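Local coordinates for protein DNA polymerase III, beta subunit (PDB 1VPK) that probably confers DNA tethering and processivity on DNA polymerases and other proteins, as a ring-shaped head-to-tail homodimer around DNA, at residues A[266-271]-A[344-349]; A[275-280]-A[315-320]; A[328-333]-A[370-375]. All blocks are in the same frame, centred on the assembly; numbering follows the deposited sequence.

Interaction 1: residues A[266-271]-A[344-349]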
ATOM      1  N   LYS A 266       9.462 -36.166  -7.473  1.00 47.97           N
ATOM      2  CA  LYS A 266      10.060 -34.877  -7.806  1.00 48.34           C
ATOM      3  C   LYS A 266       9.277 -34.224  -8.941  1.00 47.98           C
ATOM      4  O   LYS A 266       9.000 -34.859  -9.923  1.00 45.68           O
ATOM      5  CB  LYS A 266      11.496 -35.104  -8.276  1.00 48.24           C
ATOM      6  CG  LYS A 266      12.245 -33.812  -8.575  1.00 49.36           C
ATOM      7  CD  LYS A 266      13.528 -34.080  -9.330  1.00 48.89           C
ATOM      8  CE  LYS A 266      14.513 -34.900  -8.504  1.00 50.80           C
ATOM      9  NZ  LYS A 266      15.037 -34.033  -7.429  1.00 50.44           N
ATOM     10  N   VAL A 267       8.947 -32.953  -8.787  1.00 47.81           N
ATOM     11  CA  VAL A 267       8.216 -32.200  -9.781  1.00 47.62           C
ATOM     12  C   VAL A 267       9.061 -30.984 -10.191  1.00 47.37           C
ATOM     13  O   VAL A 267       9.584 -30.261  -9.342  1.00 46.50           O
ATOM     14  CB  VAL A 267       6.900 -31.734  -9.182  1.00 47.97           C
ATOM     15  CG1 VAL A 267       6.259 -30.743 -10.011  1.00 50.40           C
ATOM     16  CG2 VAL A 267       5.944 -32.905  -8.997  1.00 49.63           C
ATOM     17  N   VAL A 268       9.267 -30.819 -11.490  1.00 46.34           N
ATOM     18  CA  VAL A 268       9.892 -29.607 -12.009  1.00 45.73           C
ATOM     19  C   VAL A 268       8.792 -28.812 -12.662  1.00 45.06           C
ATOM     20  O   VAL A 268       8.023 -29.328 -13.471  1.00 44.53           O
ATOM     21  CB  VAL A 268      11.050 -29.924 -12.975  1.00 45.56           C
ATOM     22  CG1 VAL A 268      11.636 -28.647 -13.578  1.00 46.67           C
ATOM     23  CG2 VAL A 268      12.119 -30.707 -12.253  1.00 46.53           C
ATOM     24  N   VAL A 269       8.721 -27.537 -12.312  1.00 45.41           N
ATOM     25  CA  VAL A 269       7.607 -26.699 -12.716  1.00 45.74           C
ATOM     26  C   VAL A 269       8.091 -25.252 -12.780  1.00 45.72           C
ATOM     27  O   VAL A 269       8.952 -24.856 -12.009  1.00 45.47           O
ATOM     28  CB  VAL A 269       6.410 -26.874 -11.736  1.00 45.74           C
ATOM     29  CG1 VAL A 269       6.753 -26.428 -10.341  1.00 49.19           C
ATOM     30  CG2 VAL A 269       5.152 -26.141 -12.235  1.00 46.39           C
ATOM     31  N   SER A 270       7.534 -24.487 -13.721  1.00 46.50           N
ATOM     32  CA  SER A 270       7.826 -23.058 -13.876  1.00 47.56           C
ATOM     33  C   SER A 270       7.435 -22.293 -12.596  1.00 47.66           C
ATOM     34  O   SER A 270       6.378 -22.516 -12.034  1.00 47.02           O
ATOM     35  CB  SER A 270       7.106 -22.483 -15.123  1.00 48.18           C
ATOM     36  OG  SER A 270       6.849 -21.114 -14.924  1.00 48.14           O
ATOM     37  N   ARG A 271       8.322 -21.430 -12.109  1.00 48.25           N
ATOM     38  CA  ARG A 271       8.014 -20.606 -10.935  1.00 48.35           C
ATOM     39  C   ARG A 271       6.820 -19.646 -11.190  1.00 49.02           C
ATOM     40  O   ARG A 271       5.924 -19.539 -10.370  1.00 47.30           O
ATOM     41  CB  ARG A 271       9.265 -19.818 -10.535  1.00 49.30           C
ATOM     42  CG  ARG A 271       9.170 -19.085  -9.193  1.00 51.17           C
ATOM     43  CD  ARG A 271      10.502 -18.502  -8.840  1.00 53.77           C
ATOM     44  NE  ARG A 271      10.867 -17.440  -9.769  1.00 51.51           N
ATOM     45  CZ  ARG A 271      10.579 -16.154  -9.630  1.00 56.88           C
ATOM     46  NH1 ARG A 271       9.947 -15.691  -8.554  1.00 56.73           N
ATOM     47  NH2 ARG A 271      10.984 -15.307 -10.576  1.00 57.43           N
ATOM     48  N   THR A 344      15.287 -18.283 -10.061  1.00 53.95           N
ATOM     49  CA  THR A 344      15.250 -19.080 -11.284  1.00 53.76           C
ATOM     50  C   THR A 344      13.846 -19.207 -11.870  1.00 52.00           C
ATOM     51  O   THR A 344      12.867 -19.112 -11.147  1.00 51.98           O
ATOM     52  CB  THR A 344      15.828 -20.510 -11.074  1.00 54.33           C
ATOM     53  OG1 THR A 344      15.124 -21.189 -10.019  1.00 56.63           O
ATOM     54  CG2 THR A 344      17.265 -20.423 -10.707  1.00 56.33           C
ATOM     55  N   GLU A 345      13.766 -19.453 -13.176  1.00 49.44           N
ATOM     56  CA  GLU A 345      12.497 -19.572 -13.877  1.00 48.99           C
ATOM     57  C   GLU A 345      11.792 -20.864 -13.576  1.00 47.81           C
ATOM     58  O   GLU A 345      10.569 -20.918 -13.683  1.00 46.78           O
ATOM     59  CB  GLU A 345      12.670 -19.476 -15.376  1.00 48.74           C
ATOM     60  CG  GLU A 345      13.188 -18.167 -15.820  1.00 50.79           C
ATOM     61  CD  GLU A 345      13.451 -18.104 -17.309  1.00 55.52           C
ATOM     62  OE1 GLU A 345      12.847 -18.864 -18.075  1.00 57.76           O
ATOM     63  OE2 GLU A 345      14.298 -17.279 -17.716  1.00 60.09           O
ATOM     64  N   GLU A 346      12.583 -21.890 -13.220  1.00 47.64           N
ATOM     65  CA  GLU A 346      12.102 -23.206 -12.860  1.00 46.50           C
ATOM     66  C   GLU A 346      12.505 -23.553 -11.441  1.00 46.29           C
ATOM     67  O   GLU A 346      13.573 -23.185 -10.971  1.00 46.81           O
ATOM     68  CB  GLU A 346      12.679 -24.275 -13.805  1.00 46.34           C
ATOM     69  CG  GLU A 346      12.222 -24.146 -15.251  1.00 46.80           C
ATOM     70  CD  GLU A 346      10.807 -24.582 -15.482  1.00 48.34           C
ATOM     71  OE1 GLU A 346      10.378 -25.570 -14.866  1.00 50.18           O
ATOM     72  OE2 GLU A 346      10.111 -23.966 -16.310  1.00 47.29           O
ATOM     73  N   ILE A 347      11.642 -24.294 -10.780  1.00 46.10           N
ATOM     74  CA  ILE A 347      11.888 -24.774  -9.428  1.00 47.84           C
ATOM     75  C   ILE A 347      11.613 -26.288  -9.372  1.00 48.49           C
ATOM     76  O   ILE A 347      10.920 -26.847 -10.258  1.00 47.23           O
ATOM     77  CB  ILE A 347      11.016 -24.022  -8.368  1.00 48.40           C
ATOM     78  CG1 ILE A 347       9.518 -24.293  -8.549  1.00 50.51           C
ATOM     79  CG2 ILE A 347      11.243 -22.517  -8.454  1.00 48.98           C
ATOM     80  CD1 ILE A 347       8.914 -25.100  -7.469  1.00 54.33           C
ATOM     81  N   GLU A 348      12.165 -26.934  -8.346  1.00 48.06           N
ATOM     82  CA  GLU A 348      11.783 -28.293  -8.022  1.00 49.79           C
ATOM     83  C   GLU A 348      11.044 -28.380  -6.718  1.00 49.49           C
ATOM     84  O   GLU A 348      11.337 -27.656  -5.765  1.00 49.45           O
ATOM     85  CB  GLU A 348      12.975 -29.235  -7.841  1.00 50.19           C
ATOM     86  CG  GLU A 348      14.028 -29.167  -8.799  1.00 53.01           C
ATOM     87  CD  GLU A 348      14.916 -30.387  -8.663  1.00 56.02           C
ATOM     88  OE1 GLU A 348      15.093 -30.930  -7.530  1.00 57.29           O
ATOM     89  OE2 GLU A 348      15.398 -30.818  -9.705  1.00 55.11           O
ATOM     90  N   MET A 349      10.067 -29.265  -6.704  1.00 49.29           N
ATOM     91  CA  MET A 349       9.349 -29.659  -5.512  1.00 48.35           C
ATOM     92  C   MET A 349       9.591 -31.141  -5.298  1.00 47.51           C
ATOM     93  O   MET A 349       9.310 -31.922  -6.187  1.00 44.61           O
ATOM     94  CB  MET A 349       7.884 -29.444  -5.693  1.00 49.43           C
ATOM     95  CG  MET A 349       7.491 -28.006  -5.977  1.00 48.82           C
ATOM     96  SD  MET A 349       5.726 -27.798  -5.917  1.00 55.13           S
ATOM     97  CE  MET A 349       5.273 -27.647  -4.244  1.00 57.69           C
TER
HETATM   98  O   HOH W   1       9.113 -18.850 -14.355  1.00 30.90           O
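Two neighbouring antiparallel strands, 266-270 and 346-349, join edge to edge through V267 with M349 and V269 with I347, the two hydrogen-bonded pairs. Their backbone bonds are short and nearly straight, V267 N to M349 O at 2.8 Å and I347 N to V269 O at 3.0 Å, the latter with an N-H...O angle of 174°. On the buried side V269 and I347 lie side by side and point the same way, with V269 CG1 3.8 Å from I347 CD1; L274 of the following helix covers V269. On the opposite face, beside V268, K266 NZ reaches E348 OE1 at 3.1 Å in a salt bridge, coming from the syn side but 35° out of the carboxylate plane. The bends at its third and fourth torsions fold the lysine tip back toward the glutamate, and N350 takes a second bond from NZ.

The pairing belongs to the C-terminal domain of this DNA-encircling ring protein, and it leads straight into helix 271-285, where S270 is the N-cap and its OG accepts from E273 N. Here R271 turns across I347, laying CB 3.9 Å from I347 CG2. Its backbone N donates to E345 O, while NE reaches T344 O at 2.9 Å, a bond bent to 139°; NH1 goes on to L339 O. A water donates to E345 O and also meets S270 OG.

Interaction 2: residues A[275-280]-A[315-320]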
ATOM      1  N   ARG A 275       3.166 -19.982  -9.376  1.00 47.16           N
ATOM      2  CA  ARG A 275       2.701 -18.741  -8.709  1.00 48.36           C
ATOM      3  C   ARG A 275       1.324 -18.327  -9.217  1.00 47.65           C
ATOM      4  O   ARG A 275       0.430 -17.999  -8.438  1.00 45.56           O
ATOM      5  CB  ARG A 275       3.725 -17.617  -8.921  1.00 47.95           C
ATOM      6  CG  ARG A 275       3.416 -16.251  -8.279  1.00 52.01           C
ATOM      7  CD  ARG A 275       3.953 -15.031  -9.136  1.00 57.00           C
ATOM      8  NE  ARG A 275       5.341 -15.262  -9.591  1.00 66.51           N
ATOM      9  CZ  ARG A 275       5.906 -14.790 -10.712  1.00 67.12           C
ATOM     10  NH1 ARG A 275       5.232 -13.998 -11.547  1.00 70.92           N
ATOM     11  NH2 ARG A 275       7.171 -15.128 -10.993  1.00 65.75           N
ATOM     12  N   GLU A 276       1.124 -18.386 -10.525  1.00 46.39           N
ATOM     13  CA  GLU A 276      -0.152 -18.011 -11.096  1.00 47.62           C
ATOM     14  C   GLU A 276      -1.263 -18.995 -10.719  1.00 46.11           C
ATOM     15  O   GLU A 276      -2.408 -18.629 -10.483  1.00 45.55           O
ATOM     16  CB  GLU A 276      -0.012 -17.840 -12.617  1.00 47.77           C
ATOM     17  CG  GLU A 276       0.727 -16.585 -13.000  1.00 50.38           C
ATOM     18  CD  GLU A 276       1.063 -16.478 -14.505  1.00 53.26           C
ATOM     19  OE1 GLU A 276       0.821 -17.418 -15.310  1.00 60.33           O
ATOM     20  OE2 GLU A 276       1.628 -15.426 -14.873  1.00 62.84           O
ATOM     21  N   SER A 277      -0.927 -20.264 -10.667  1.00 46.92           N
ATOM     22  CA  SER A 277      -1.875 -21.314 -10.271  1.00 46.41           C
ATOM     23  C   SER A 277      -2.240 -21.140  -8.822  1.00 46.78           C
ATOM     24  O   SER A 277      -3.421 -21.234  -8.466  1.00 44.91           O
ATOM     25  CB  SER A 277      -1.251 -22.702 -10.495  1.00 46.84           C
ATOM     26  OG  SER A 277      -2.187 -23.737 -10.241  1.00 48.36           O
ATOM     27  N   LEU A 278      -1.229 -20.897  -7.969  1.00 47.08           N
ATOM     28  CA  LEU A 278      -1.508 -20.626  -6.539  1.00 47.76           C
ATOM     29  C   LEU A 278      -2.432 -19.426  -6.357  1.00 47.66           C
ATOM     30  O   LEU A 278      -3.414 -19.480  -5.601  1.00 47.34           O
ATOM     31  CB  LEU A 278      -0.194 -20.455  -5.754  1.00 48.06           C
ATOM     32  CG  LEU A 278       0.473 -21.819  -5.565  1.00 49.03           C
ATOM     33  CD1 LEU A 278       1.931 -21.694  -5.197  1.00 54.10           C
ATOM     34  CD2 LEU A 278      -0.254 -22.699  -4.537  1.00 48.55           C
ATOM     35  N   LYS A 279      -2.180 -18.353  -7.098  1.00 48.39           N
ATOM     36  CA  LYS A 279      -3.082 -17.202  -7.050  1.00 49.23           C
ATOM     37  C   LYS A 279      -4.554 -17.547  -7.408  1.00 49.10           C
ATOM     38  O   LYS A 279      -5.499 -17.070  -6.760  1.00 48.25           O
ATOM     39  CB  LYS A 279      -2.598 -16.095  -7.967  1.00 50.60           C
ATOM     40  CG  LYS A 279      -1.423 -15.276  -7.452  1.00 52.94           C
ATOM     41  CD  LYS A 279      -1.446 -13.899  -8.189  1.00 56.37           C
ATOM     42  N   ARG A 280      -4.741 -18.377  -8.430  1.00 48.18           N
ATOM     43  CA  ARG A 280      -6.089 -18.805  -8.840  1.00 47.97           C
ATOM     44  C   ARG A 280      -6.788 -19.589  -7.718  1.00 48.18           C
ATOM     45  O   ARG A 280      -7.939 -19.306  -7.400  1.00 48.91           O
ATOM     46  CB  ARG A 280      -6.061 -19.588 -10.189  1.00 47.00           C
ATOM     47  CG  ARG A 280      -5.580 -18.692 -11.309  1.00 48.34           C
ATOM     48  CD  ARG A 280      -5.626 -19.249 -12.716  1.00 47.86           C
ATOM     49  NE  ARG A 280      -4.694 -20.338 -12.967  1.00 50.32           N
ATOM     50  CZ  ARG A 280      -3.535 -20.238 -13.648  1.00 48.64           C
ATOM     51  NH1 ARG A 280      -3.111 -19.097 -14.159  1.00 50.89           N
ATOM     52  NH2 ARG A 280      -2.801 -21.298 -13.834  1.00 46.49           N
ATOM     53  N   ASP A 315      -7.255 -26.338 -10.656  1.00 46.92           N
ATOM     54  CA  ASP A 315      -6.352 -25.821 -11.676  1.00 48.52           C
ATOM     55  C   ASP A 315      -5.307 -26.881 -12.048  1.00 49.21           C
ATOM     56  O   ASP A 315      -4.634 -27.411 -11.198  1.00 49.35           O
ATOM     57  CB  ASP A 315      -5.615 -24.574 -11.192  1.00 48.00           C
ATOM     58  CG  ASP A 315      -4.960 -23.830 -12.339  1.00 51.22           C
ATOM     59  OD1 ASP A 315      -5.609 -23.642 -13.389  1.00 55.11           O
ATOM     60  OD2 ASP A 315      -3.794 -23.464 -12.237  1.00 52.72           O
ATOM     61  N   GLU A 316      -5.141 -27.129 -13.330  1.00 49.99           N
ATOM     62  CA  GLU A 316      -4.244 -28.185 -13.788  1.00 50.75           C
ATOM     63  C   GLU A 316      -3.040 -27.591 -14.478  1.00 50.72           C
ATOM     64  O   GLU A 316      -3.213 -26.845 -15.423  1.00 50.64           O
ATOM     65  CB  GLU A 316      -4.999 -29.066 -14.754  1.00 51.70           C
ATOM     66  CG  GLU A 316      -4.173 -30.225 -15.298  1.00 56.73           C
ATOM     67  CD  GLU A 316      -5.049 -31.266 -15.963  1.00 61.21           C
ATOM     68  OE1 GLU A 316      -5.777 -31.966 -15.243  1.00 61.47           O
ATOM     69  OE2 GLU A 316      -4.996 -31.361 -17.208  1.00 67.15           O
ATOM     70  N   VAL A 317      -1.828 -27.899 -14.007  1.00 49.51           N
ATOM     71  CA  VAL A 317      -0.618 -27.334 -14.606  1.00 50.00           C
ATOM     72  C   VAL A 317       0.334 -28.403 -15.092  1.00 48.40           C
ATOM     73  O   VAL A 317       0.434 -29.472 -14.476  1.00 47.13           O
ATOM     74  CB  VAL A 317       0.112 -26.346 -13.680  1.00 51.35           C
ATOM     75  CG1 VAL A 317      -0.871 -25.285 -13.200  1.00 54.69           C
ATOM     76  CG2 VAL A 317       0.764 -26.998 -12.519  1.00 52.73           C
ATOM     77  N   GLU A 318       1.020 -28.105 -16.187  1.00 47.48           N
ATOM     78  CA  GLU A 318       1.996 -29.022 -16.792  1.00 47.44           C
ATOM     79  C   GLU A 318       3.274 -29.064 -15.998  1.00 46.44           C
ATOM     80  O   GLU A 318       3.806 -28.037 -15.612  1.00 47.25           O
ATOM     81  CB  GLU A 318       2.326 -28.606 -18.221  0.50 47.89           C
ATOM     82  CG  GLU A 318       1.193 -28.769 -19.162  0.50 50.44           C
ATOM     83  CD  GLU A 318       1.499 -28.221 -20.538  0.50 55.29           C
ATOM     84  OE1 GLU A 318       2.659 -27.807 -20.792  0.50 55.12           O
ATOM     85  OE2 GLU A 318       0.556 -28.198 -21.363  0.50 59.82           O
ATOM     86  N   VAL A 319       3.802 -30.271 -15.768  1.00 45.52           N
ATOM     87  CA  VAL A 319       4.982 -30.428 -14.917  1.00 44.62           C
ATOM     88  C   VAL A 319       5.809 -31.540 -15.522  1.00 45.17           C
ATOM     89  O   VAL A 319       5.278 -32.341 -16.281  1.00 43.99           O
ATOM     90  CB  VAL A 319       4.665 -30.806 -13.455  1.00 43.62           C
ATOM     91  CG1 VAL A 319       3.822 -29.769 -12.773  1.00 45.60           C
ATOM     92  CG2 VAL A 319       4.020 -32.184 -13.333  1.00 45.29           C
ATOM     93  N   GLN A 320       7.102 -31.548 -15.204  1.00 44.49           N
ATOM     94  CA  GLN A 320       7.903 -32.736 -15.376  1.00 46.08           C
ATOM     95  C   GLN A 320       8.035 -33.413 -14.021  1.00 47.12           C
ATOM     96  O   GLN A 320       8.459 -32.774 -13.046  1.00 48.77           O
ATOM     97  CB  GLN A 320       9.247 -32.358 -15.954  1.00 46.16           C
ATOM     98  CG  GLN A 320       9.155 -31.783 -17.380  1.00 46.75           C
ATOM     99  CD  GLN A 320       8.750 -32.783 -18.415  1.00 46.75           C
ATOM    100  OE1 GLN A 320       9.208 -33.932 -18.434  1.00 48.86           O
ATOM    101  NE2 GLN A 320       7.865 -32.359 -19.311  1.00 50.79           N
TER
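D315, on strand 311-318, meets S277 and R280 on the helix 271-285 in a buried polar contact between a helix and the sheet it packs against, the layering repeated in each domain of this family of rings, in which helices line the inside and sheets form the outside. The short segments 275-280 and 315-318 run antiparallel, their axes 9.2 Å apart.

The aspartate can be followed outward. Its CB stands 3.7 Å from S277 OG. With CG placed trans to the backbone N (chi1 -165°), the carboxylate is swung toward the helix. OD2 is gripped twice: S277 OG donates to its anti lone pair at 2.6 Å, and R280 NH2 donates from the syn side at 2.9 Å, in the plane of the guanidinium but 22° out of that of the carboxylate. The planes of the two groups are turned 71° against each other. R280 NE, by contrast, makes weak bonds to both oxygens, so NH2 gives the stronger part of the salt bridge. OD1 turns to the second subunit, accepting from S114 OG and T115 OG1 of that chain, whose strand also continues the sheet beside D315. The carboxylate thus bridges helix 271-285 of its own chain and the neighbouring subunit, and with an arginine and several hydroxyls around it the group would be expected to stay ionised despite its burial.

One face of the R280 guanidinium has S277 CA and E276 O beside it, both offset toward its rim. V317 adds a methyl contact, its CG1 3.6 Å from S277 OG.

Interaction 3: residues A[328-333]-A[370-375]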
ATOM      1  N   ILE A 328      -1.245 -34.583  -1.796  1.00 45.04           N
ATOM      2  CA  ILE A 328      -0.616 -33.939  -0.624  1.00 45.93           C
ATOM      3  C   ILE A 328      -1.098 -32.476  -0.479  1.00 45.85           C
ATOM      4  O   ILE A 328      -1.236 -31.796  -1.457  1.00 44.55           O
ATOM      5  CB  ILE A 328       0.943 -34.009  -0.685  1.00 45.03           C
ATOM      6  CG1 ILE A 328       1.564 -33.467   0.599  1.00 45.90           C
ATOM      7  CG2 ILE A 328       1.498 -33.219  -1.883  1.00 47.13           C
ATOM      8  CD1 ILE A 328       3.043 -33.761   0.729  1.00 44.48           C
ATOM      9  N   ALA A 329      -1.385 -32.014   0.744  1.00 46.18           N
ATOM     10  CA  ALA A 329      -1.958 -30.657   0.958  1.00 46.69           C
ATOM     11  C   ALA A 329      -1.009 -29.726   1.696  1.00 47.41           C
ATOM     12  O   ALA A 329      -0.280 -30.157   2.639  1.00 46.39           O
ATOM     13  CB  ALA A 329      -3.314 -30.746   1.766  1.00 47.01           C
ATOM     14  N   PHE A 330      -1.076 -28.445   1.323  1.00 47.38           N
ATOM     15  CA  PHE A 330      -0.305 -27.364   1.963  1.00 47.88           C
ATOM     16  C   PHE A 330      -1.115 -26.094   2.200  1.00 48.35           C
ATOM     17  O   PHE A 330      -2.137 -25.848   1.551  1.00 47.40           O
ATOM     18  CB  PHE A 330       0.882 -26.991   1.088  1.00 49.20           C
ATOM     19  CG  PHE A 330       1.878 -28.101   0.915  1.00 48.28           C
ATOM     20  CD1 PHE A 330       2.844 -28.339   1.864  1.00 49.64           C
ATOM     21  CD2 PHE A 330       1.833 -28.923  -0.204  1.00 51.64           C
ATOM     22  CE1 PHE A 330       3.736 -29.367   1.714  1.00 47.33           C
ATOM     23  CE2 PHE A 330       2.726 -29.938  -0.352  1.00 51.04           C
ATOM     24  CZ  PHE A 330       3.659 -30.158   0.603  1.00 49.97           C
ATOM     25  N   ASN A 331      -0.653 -25.274   3.135  1.00 47.94           N
ATOM     26  CA  ASN A 331      -1.035 -23.868   3.141  1.00 48.50           C
ATOM     27  C   ASN A 331      -0.414 -23.208   1.922  1.00 48.43           C
ATOM     28  O   ASN A 331       0.816 -23.189   1.780  1.00 46.80           O
ATOM     29  CB  ASN A 331      -0.536 -23.186   4.424  1.00 49.45           C
ATOM     30  CG  ASN A 331      -0.978 -21.727   4.543  1.00 50.81           C
ATOM     31  OD1 ASN A 331      -1.382 -21.079   3.575  1.00 53.50           O
ATOM     32  ND2 ASN A 331      -0.909 -21.210   5.755  1.00 53.49           N
ATOM     33  N   PRO A 332      -1.257 -22.680   1.006  1.00 48.87           N
ATOM     34  CA  PRO A 332      -0.725 -22.120  -0.233  1.00 48.44           C
ATOM     35  C   PRO A 332       0.112 -20.846  -0.059  1.00 48.63           C
ATOM     36  O   PRO A 332       1.022 -20.592  -0.875  1.00 47.51           O
ATOM     37  CB  PRO A 332      -1.992 -21.837  -1.052  1.00 48.27           C
ATOM     38  CG  PRO A 332      -3.049 -21.624  -0.022  1.00 49.48           C
ATOM     39  CD  PRO A 332      -2.727 -22.632   1.035  1.00 49.09           C
ATOM     40  N   LYS A 333      -0.194 -20.055   0.973  1.00 48.67           N
ATOM     41  CA  LYS A 333       0.567 -18.841   1.244  1.00 49.64           C
ATOM     42  C   LYS A 333       2.035 -19.212   1.508  1.00 50.08           C
ATOM     43  O   LYS A 333       2.956 -18.486   1.113  1.00 51.02           O
ATOM     44  CB  LYS A 333       0.000 -18.080   2.456  1.00 49.47           C
ATOM     45  N   TYR A 370      14.266 -24.611   0.683  1.00 48.52           N
ATOM     46  CA  TYR A 370      13.081 -24.286   1.472  1.00 49.37           C
ATOM     47  C   TYR A 370      12.356 -25.543   1.819  1.00 48.47           C
ATOM     48  O   TYR A 370      12.271 -26.403   1.007  1.00 48.26           O
ATOM     49  CB  TYR A 370      12.153 -23.322   0.698  1.00 49.40           C
ATOM     50  CG  TYR A 370      12.916 -22.078   0.359  1.00 51.89           C
ATOM     51  CD1 TYR A 370      13.006 -21.036   1.266  1.00 52.21           C
ATOM     52  CD2 TYR A 370      13.623 -21.968  -0.849  1.00 51.14           C
ATOM     53  CE1 TYR A 370      13.774 -19.873   0.965  1.00 51.89           C
ATOM     54  CE2 TYR A 370      14.368 -20.816  -1.154  1.00 52.42           C
ATOM     55  CZ  TYR A 370      14.448 -19.800  -0.243  1.00 51.10           C
ATOM     56  OH  TYR A 370      15.152 -18.670  -0.514  1.00 53.93           O
ATOM     57  N   ILE A 371      11.802 -25.612   3.022  1.00 48.69           N
ATOM     58  CA  ILE A 371      10.997 -26.756   3.490  1.00 49.42           C
ATOM     59  C   ILE A 371       9.618 -26.188   3.885  1.00 50.34           C
ATOM     60  O   ILE A 371       9.541 -25.098   4.517  1.00 50.21           O
ATOM     61  CB  ILE A 371      11.635 -27.445   4.740  1.00 50.04           C
ATOM     62  CG1 ILE A 371      13.078 -27.918   4.452  1.00 48.53           C
ATOM     63  CG2 ILE A 371      10.737 -28.582   5.253  1.00 50.25           C
ATOM     64  CD1 ILE A 371      13.158 -29.074   3.545  1.00 49.43           C
ATOM     65  N   VAL A 372       8.550 -26.848   3.427  1.00 50.05           N
ATOM     66  CA  VAL A 372       7.183 -26.557   3.859  1.00 49.21           C
ATOM     67  C   VAL A 372       6.562 -27.868   4.371  1.00 49.25           C
ATOM     68  O   VAL A 372       6.660 -28.905   3.728  1.00 47.23           O
ATOM     69  CB  VAL A 372       6.323 -25.948   2.716  1.00 50.05           C
ATOM     70  CG1 VAL A 372       4.991 -25.424   3.260  1.00 49.68           C
ATOM     71  CG2 VAL A 372       7.035 -24.767   2.050  1.00 50.63           C
ATOM     72  N   MET A 373       5.955 -27.825   5.552  1.00 49.22           N
ATOM     73  CA  MET A 373       5.310 -28.973   6.148  1.00 49.95           C
ATOM     74  C   MET A 373       3.911 -29.037   5.547  1.00 49.57           C
ATOM     75  O   MET A 373       3.312 -27.994   5.292  1.00 49.16           O
ATOM     76  CB  MET A 373       5.197 -28.768   7.661  1.00 52.18           C
ATOM     77  CG  MET A 373       6.543 -28.523   8.368  1.00 56.65           C
ATOM     78  SD  MET A 373       7.752 -29.868   8.239  1.00 65.05           S
ATOM     79  CE  MET A 373       6.680 -31.244   8.718  1.00 66.65           C
ATOM     80  N   PRO A 374       3.375 -30.247   5.332  1.00 49.14           N
ATOM     81  CA  PRO A 374       2.056 -30.373   4.770  1.00 48.98           C
ATOM     82  C   PRO A 374       0.971 -30.239   5.804  1.00 50.00           C
ATOM     83  O   PRO A 374       1.254 -30.259   6.991  1.00 48.23           O
ATOM     84  CB  PRO A 374       2.040 -31.784   4.204  1.00 48.91           C
ATOM     85  CG  PRO A 374       2.971 -32.536   4.995  1.00 49.90           C
ATOM     86  CD  PRO A 374       3.975 -31.570   5.599  1.00 50.20           C
ATOM     87  N   ILE A 375      -0.263 -30.127   5.335  1.00 51.45           N
ATOM     88  CA  ILE A 375      -1.423 -30.071   6.214  1.00 54.50           C
ATOM     89  C   ILE A 375      -2.267 -31.323   5.969  1.00 54.65           C
ATOM     90  O   ILE A 375      -2.160 -31.988   4.938  1.00 54.35           O
ATOM     91  CB  ILE A 375      -2.247 -28.761   6.067  1.00 55.05           C
ATOM     92  CG1 ILE A 375      -2.843 -28.604   4.679  1.00 55.28           C
ATOM     93  CG2 ILE A 375      -1.387 -27.513   6.346  1.00 57.08           C
ATOM     94  CD1 ILE A 375      -3.621 -27.311   4.542  1.00 56.69           C
TER
HETATM   95  O   HOH W   2      -1.135 -33.891   2.976  1.00 34.90           O
HETATM   96  O   HOH W   3       1.515 -25.979   4.836  1.00 35.92           O
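F330 and A329, at the end of the strand that feeds helix 332-341, receive the chain where it leaves strand 370-372, so that the C-terminal tail crosses the strand-to-helix junction with 103° between the two directions. The run M373, P374, I375 falls where bacterial relatives line the hydrophobic pocket that binds polymerases, and probably does the same here.

The phenyl ring of F330 turns its edge to this tail. CE1 lies 3.6 Å from V372 O and CD1 3.5 Å from M373 O, both oxygens near the ring plane, while P374 approaches obliquely with its CA. V372 CG1 adds an apolar touch at F330 CD1, and the I328 side chain runs obliquely past P374, its CG1 4.0 Å from P374 CB.

I375 is held by backbone and side chain together. Its N donates to A329 O at 2.7 Å, well lined up at the hydrogen but arriving 41° above the carbonyl plane. Because CG1 sits between the backbone N and the carbonyl carbon (chi1 63°), the isoleucine folds back over the strand: CG1 rests 3.6 Å from A329 CB, and CD1 ends 3.6 Å from F330 C. An alanine in place of I375 would keep the backbone bond but is likely to strip A329 CB of one of its apolar partners and leave a gap over the F330 carbonyl group.

Two waters stitch the remaining backbone, one between A329 N and I375 O, the other between N331 N and M373 O. N331 then caps the helix, its OD1 accepting from K333 N at 3.0 Å.

All three contacts belong to the C-terminal domain. Interactions 1 and 2 are centred 11 Å apart and touch directly: V268 N lies 2.6 Å from Q320 O, a probable hydrogen bond, and V319 packs on V267 and V269. Strand 265-270 runs directly into helix 271-285, whose S277 and R280 hold D315, the residue that also meets the second subunit. Interaction 3 lies about 15 Å, centre to centre, from each of the others. It meets interaction 2 where L278 CD2 packs 4.0 Å from P332 CB, whereas its nearest atoms stay about 5 Å from interaction 1. Interaction 3 thus holds the stretch that probably lines the polymerase-binding pocket, while interaction 2 sits at the subunit interface.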